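Local coordinates for Pdx2 protein (Plasmodium falciparum, PDB 2ABW) that hydrolyses glutamine to glutamate and ammonia, as the glutaminase subunit of the plasmodial pyridoxal 5'-phosphate (vitamin B6) synthase that passes the ammonia to Pdx1, at residues 21-24 / 25-28; 209-212 / 213-216; 7-10 / 11-14. All blocks are in the same frame, centred on the assembly; numbering follows the deposited sequence. Where two conformers were deposited one is given.

Interaction 1 of 3, residues 21-24 / 25-28; sequences HFIK and LQIP
I23 and Q26 meet in the turn that follows helix 16-23. Three hydrogen bonds hold the turn together. L25 N donates to F22 O at 3.0 Å. Q26 N donates to I23 O, also at 3.0 Å, and closes a type I beta turn from I23 to Q26. The third bond comes from a side chain: Q26 NE2 reaches the same I23 O at 2.7 Å. The two donors approach that oxygen from opposite faces of the carbonyl plane, so one acceptor serves both the backbone and the amide. Q26 can do this because its chain folds back at chi2 (-69°). Q26 has positive phi and is the first residue to leave helical geometry.

One apolar pair adds to this. L25 lies alongside F22 and points the same way. Its CD1 sits 3.9 Å from F22 CD1, approaching the ring obliquely. L25 CB and CG also pack against F22 O.

At the helix end, K24 CD lies 4.0 Å above one face of the H21 ring, toward the rim. The polar ends of both are held elsewhere: H21 NE2 bonds to H202 O and K24 NZ to P201 O. H21 also lies close to E198 of the charge relay.

The positive-phi residue and its amide bond back to the turn lead the chain from helix 16-23 toward strand 30-35, an outermost strand of the main sheet of this glutamine amidotransferase. H21 and F22 pack on Q206 and L25 on Q207, both of helix 204-219. F22 and I23 rest on I32, and L25 on L30, both of strand 30-35.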
# COMPACT_ATOMS: atom_id res chain seq x y z
N HIS A 21 1.50 1.72 14.16
CA HIS A 21 2.58 0.84 13.72
C HIS A 21 3.81 1.58 13.19
O HIS A 21 4.92 1.10 13.37
CB HIS A 21 2.10 -0.19 12.71
CG HIS A 21 2.31 -1.59 13.17
ND1 HIS A 21 1.47 -2.13 14.10
CD2 HIS A 21 3.12 -2.58 12.75
CE1 HIS A 21 1.78 -3.42 14.26
NE2 HIS A 21 2.84 -3.69 13.51
N PHE A 22 3.64 2.78 12.63
CA PHE A 22 4.81 3.56 12.35
C PHE A 22 5.43 4.23 13.58
O PHE A 22 6.59 4.38 13.70
CB PHE A 22 4.45 4.65 11.34
CG PHE A 22 4.47 4.16 9.89
CD1 PHE A 22 5.60 4.21 9.17
CD2 PHE A 22 3.29 3.69 9.30
CE1 PHE A 22 5.61 3.71 7.83
CE2 PHE A 22 3.29 3.21 7.99
CZ PHE A 22 4.41 3.26 7.24
N ILE A 23 4.57 4.70 14.49
CA ILE A 23 5.07 5.26 15.75
C ILE A 23 5.87 4.22 16.50
O ILE A 23 6.84 4.60 17.14
CB ILE A 23 3.92 5.80 16.57
CG1 ILE A 23 3.30 7.01 15.82
CG2 ILE A 23 4.44 6.25 17.92
CD1 ILE A 23 4.26 8.09 15.42
N LYS A 24 5.54 2.93 16.36
CA LYS A 24 6.27 1.89 17.05
C LYS A 24 7.73 1.78 16.55
O LYS A 24 8.57 1.13 17.21
CB LYS A 24 5.67 0.52 16.83
CG LYS A 24 4.44 0.23 17.57
CD LYS A 24 3.91 -1.20 17.17
CE LYS A 24 4.69 -2.30 17.83
NZ LYS A 24 3.94 -3.70 17.71
N LEU A 25 8.00 2.29 15.39
CA LEU A 25 9.39 2.36 14.90
C LEU A 25 10.29 3.19 15.81
O LEU A 25 11.52 3.00 15.82
CB LEU A 25 9.50 2.94 13.50
CG LEU A 25 8.80 2.12 12.34
CD1 LEU A 25 8.73 2.92 11.01
CD2 LEU A 25 9.48 0.76 12.26
N GLN A 26 9.72 4.15 16.54
CA GLN A 26 10.49 5.01 17.44
C GLN A 26 11.61 5.77 16.76
O GLN A 26 12.65 5.96 17.36
CB GLN A 26 10.97 4.20 18.64
CG GLN A 26 9.76 3.62 19.47
CD GLN A 26 9.02 4.77 20.14
OE1 GLN A 26 9.57 5.41 21.03
NE2 GLN A 26 7.83 5.11 19.65
N ILE A 27 11.39 6.23 15.52
CA ILE A 27 12.48 6.90 14.75
C ILE A 27 12.45 8.41 14.90
O ILE A 27 11.53 9.04 14.38
CB ILE A 27 12.38 6.54 13.24
CG1 ILE A 27 12.59 5.05 13.01
CG2 ILE A 27 13.38 7.40 12.39
CD1 ILE A 27 12.32 4.61 11.66
N PRO A 28 13.50 9.01 15.53
CA PRO A 28 13.35 10.40 15.86
C PRO A 28 12.82 11.33 14.79
O PRO A 28 12.00 12.16 15.14
CB PRO A 28 14.75 10.82 16.34
CG PRO A 28 15.25 9.60 16.95
CD PRO A 28 14.82 8.52 16.01

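Interaction 2 of 3, residues 209-212 / 213-216; sequences FYEK and VKNY
The F209 ring has V213 CG2 over one face. The methyl stands 4.0 Å from the ring centroid and 22° off the ring normal, a CH-pi contact displaced toward the rim at CE2 and CZ. F209 CG is anti to its own N (chi1 -175°), which carries the ring along the helix toward V213. The Y216 ring has V213 O at its edge, in the ring plane. K214 CB approaches the Y210 ring obliquely.

Four i to i+4 backbone hydrogen bonds run along the helix, from V213, K214, N215 and Y216 back to F209, Y210, E211 and K212. E211 and K214 lie side by side. K214 NZ bonds E211 OE1 at 2.7 Å on its syn lone pair, forming an i to i+3 salt bridge. Water 1 donates to the same OE1 at 2.6 Å and accepts from N215 ND2. K212 NZ forms a salt bridge with E186 and also bonds N188 O.

The contact therefore has two kinds of chemistry on one helix. V213, beside F209, reaches I4 and I6 of strand 4-9 and so takes part in helix-sheet packing. The E211 carboxylate is gripped at OE1 by an ammonium and a water, which probably stabilises its negative charge.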
# COMPACT_ATOMS: atom_id res chain seq x y z
N PHE A 209 9.24 0.76 4.28
CA PHE A 209 8.60 1.92 3.58
C PHE A 209 9.23 3.22 4.11
O PHE A 209 9.47 4.14 3.32
CB PHE A 209 7.10 1.95 3.77
CG PHE A 209 6.44 3.05 2.97
CD1 PHE A 209 6.50 2.98 1.56
CD2 PHE A 209 5.76 4.11 3.53
CE1 PHE A 209 5.96 4.00 0.81
CE2 PHE A 209 5.21 5.10 2.76
CZ PHE A 209 5.34 5.04 1.44
N TYR A 210 9.52 3.33 5.39
CA TYR A 210 10.20 4.53 5.90
C TYR A 210 11.53 4.74 5.13
O TYR A 210 11.83 5.87 4.70
CB TYR A 210 10.46 4.37 7.38
CG TYR A 210 11.33 5.46 7.87
CD1 TYR A 210 10.85 6.72 8.17
CD2 TYR A 210 12.71 5.31 7.98
CE1 TYR A 210 11.70 7.74 8.58
CE2 TYR A 210 13.56 6.32 8.39
CZ TYR A 210 13.07 7.57 8.64
OH TYR A 210 13.85 8.67 9.07
N GLU A 211 12.35 3.71 5.02
CA GLU A 211 13.62 3.83 4.34
C GLU A 211 13.40 4.24 2.87
O GLU A 211 14.18 5.06 2.37
CB GLU A 211 14.36 2.53 4.46
CG GLU A 211 14.93 2.29 5.81
CD GLU A 211 16.08 3.19 6.18
OE1 GLU A 211 16.79 3.67 5.28
OE2 GLU A 211 16.35 3.42 7.36
N LYS A 212 12.31 3.77 2.26
CA LYS A 212 11.98 4.17 0.88
C LYS A 212 11.76 5.65 0.78
O LYS A 212 12.21 6.38 -0.11
CB LYS A 212 10.76 3.43 0.41
CG LYS A 212 10.46 3.54 -1.04
CD LYS A 212 9.33 2.58 -1.42
CE LYS A 212 8.85 2.75 -2.91
NZ LYS A 212 9.93 2.14 -3.73
N VAL A 213 10.98 6.17 1.73
CA VAL A 213 10.67 7.63 1.81
C VAL A 213 11.95 8.41 2.08
O VAL A 213 12.19 9.46 1.48
CB VAL A 213 9.57 7.91 2.86
CG1 VAL A 213 9.32 9.44 2.94
CG2 VAL A 213 8.28 7.19 2.55
N LYS A 214 12.76 7.93 3.06
CA LYS A 214 14.04 8.59 3.35
C LYS A 214 14.93 8.66 2.15
O LYS A 214 15.47 9.77 1.89
CB LYS A 214 14.72 7.80 4.48
CG LYS A 214 16.03 8.46 4.91
CD LYS A 214 16.91 7.45 5.60
CE LYS A 214 17.73 6.66 4.55
NZ LYS A 214 18.60 5.65 5.12
N ASN A 215 15.02 7.61 1.38
CA ASN A 215 15.93 7.58 0.20
C ASN A 215 15.39 8.53 -0.86
O ASN A 215 16.11 9.28 -1.52
CB ASN A 215 16.00 6.20 -0.38
CG ASN A 215 16.78 5.19 0.52
OD1 ASN A 215 17.55 5.58 1.29
ND2 ASN A 215 16.61 3.92 0.24
N TYR A 216 14.06 8.53 -1.02
CA TYR A 216 13.42 9.54 -1.88
C TYR A 216 13.80 10.96 -1.53
O TYR A 216 14.22 11.75 -2.40
CB TYR A 216 11.87 9.36 -1.94
CG TYR A 216 11.17 10.61 -2.42
CD1 TYR A 216 11.05 10.85 -3.73
CD2 TYR A 216 10.65 11.54 -1.53
CE1 TYR A 216 10.43 12.03 -4.16
CE2 TYR A 216 10.07 12.71 -1.94
CZ TYR A 216 9.97 12.94 -3.28
OH TYR A 216 9.39 14.13 -3.67
O HOH W 1 17.78 2.75 3.06

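Interaction 3 of 3, residues 7-10 / 11-14; sequences GVLS and LQGD
Q12 folds back over the end of strand 4-9 to reach L9. Starting at CB, its CG lies between the backbone N and the carbonyl carbon (chi1 69°). A bend at chi2 (-66°) turns the amide toward the strand. CD then comes within 3.6 Å of L9 O. At the tip the two amide atoms do different work. NE2 donates to L9 O at 2.9 Å, and the N-H points almost straight at the oxygen (160°). The acceptor lies in the plane of the Q12 amide, but NE2 stands above the L9 carbonyl plane. OE1 is 3.4 Å from L9 O, but these are two acceptors and do not bond. In the leucine conformer given, OE1 also lies against the side chain, 3.8 Å from L9 CG and 3.9 Å from L9 CD2. The two side chains cross at a slant.

The backbone then forms a type I beta turn from S10 to G13, closed by G13 N donating to S10 O at 3.1 Å. G13 has positive phi. S10 OG is used elsewhere, bonded to Q34 OE1 of the neighbouring strand 30-35.

Around the turn, L9 and Q12 touch V57 of helix 54-60, and L11 touches C60 of the same helix. Q12 also packs on P50, and its side chain is about 7 Å from G52 of the glutamine-binding site.

A side-chain amide thus takes up L9 O just where the strand ends, and the turn supplies a partner for S10 O. The amide N-H of L11 is buried without a partner, which probably carries some polar cost.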
# COMPACT_ATOMS: atom_id res chain seq x y z
N GLY A 7 2.30 10.33 5.51
CA GLY A 7 0.86 10.48 5.74
C GLY A 7 0.16 9.16 5.63
O GLY A 7 0.65 8.20 4.92
N VAL A 8 -0.96 9.03 6.33
CA VAL A 8 -1.86 7.86 6.23
C VAL A 8 -3.22 8.35 5.82
O VAL A 8 -3.83 9.16 6.48
CB VAL A 8 -1.93 7.04 7.51
CG1 VAL A 8 -2.90 5.82 7.36
CG2 VAL A 8 -0.54 6.50 7.88
N LEU A 9 -3.70 7.90 4.66
CA LEU A 9 -5.05 8.32 4.17
C LEU A 9 -6.05 7.88 5.24
O LEU A 9 -5.98 6.77 5.75
CB LEU A 9 -5.30 7.66 2.80
CG LEU A 9 -6.56 8.27 2.15
CD1 LEU A 9 -6.33 9.68 1.60
CD2 LEU A 9 -7.04 7.37 1.00
N SER A 10 -6.93 8.78 5.65
CA SER A 10 -7.76 8.50 6.85
C SER A 10 -9.26 8.63 6.69
O SER A 10 -10.02 8.39 7.66
CB SER A 10 -7.29 9.38 7.98
OG SER A 10 -7.59 10.73 7.73
N LEU A 11 -9.65 9.01 5.50
CA LEU A 11 -11.05 9.30 5.21
C LEU A 11 -11.98 8.11 5.45
O LEU A 11 -13.13 8.31 5.84
CB LEU A 11 -11.15 9.79 3.76
CG LEU A 11 -10.43 11.14 3.52
CD1 LEU A 11 -10.27 11.45 2.10
CD2 LEU A 11 -11.08 12.26 4.29
N GLN A 12 -11.49 6.89 5.20
CA GLN A 12 -12.26 5.70 5.28
C GLN A 12 -12.34 5.16 6.71
O GLN A 12 -13.05 4.18 6.99
CB GLN A 12 -11.63 4.67 4.37
CG GLN A 12 -10.26 4.13 4.84
CD GLN A 12 -9.04 5.10 4.87
OE1 GLN A 12 -8.92 6.08 4.11
NE2 GLN A 12 -8.08 4.73 5.71
N GLY A 13 -11.60 5.77 7.63
CA GLY A 13 -11.62 5.26 9.03
C GLY A 13 -10.71 4.04 9.24
O GLY A 13 -9.99 3.59 8.34
N ASP A 14 -10.67 3.58 10.48
CA ASP A 14 -9.84 2.44 10.86
C ASP A 14 -8.37 2.59 10.52
O ASP A 14 -7.67 1.62 10.25
CB ASP A 14 -10.42 1.16 10.25
CG ASP A 14 -11.72 0.73 10.92
OD1 ASP A 14 -11.96 0.99 12.14
OD2 ASP A 14 -12.54 0.09 10.21

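Overall arrangement
All three contacts are local, and they lie in series along one chain. Interactions 1 and 2 touch, although their centres are 14 Å apart. F22 CZ packs 4.0 Å from F209 CD2, and I27 packs near the Y210 hydroxyl in the conformer given. The end of helix 16-23 is thereby joined to helix 204-219. Interaction 3 stands apart, with nearest atoms about 5 Å from interaction 1 and about 6 Å from interaction 2. Strand 4-9 leads through its turn into helix 16-23. Interaction 1 comes nearest the charge relay: the H21 side chain is about 4 Å from that of E198, whereas that of Q12 is about 10 Å from it. Interaction 2 lies away from the annotated sites.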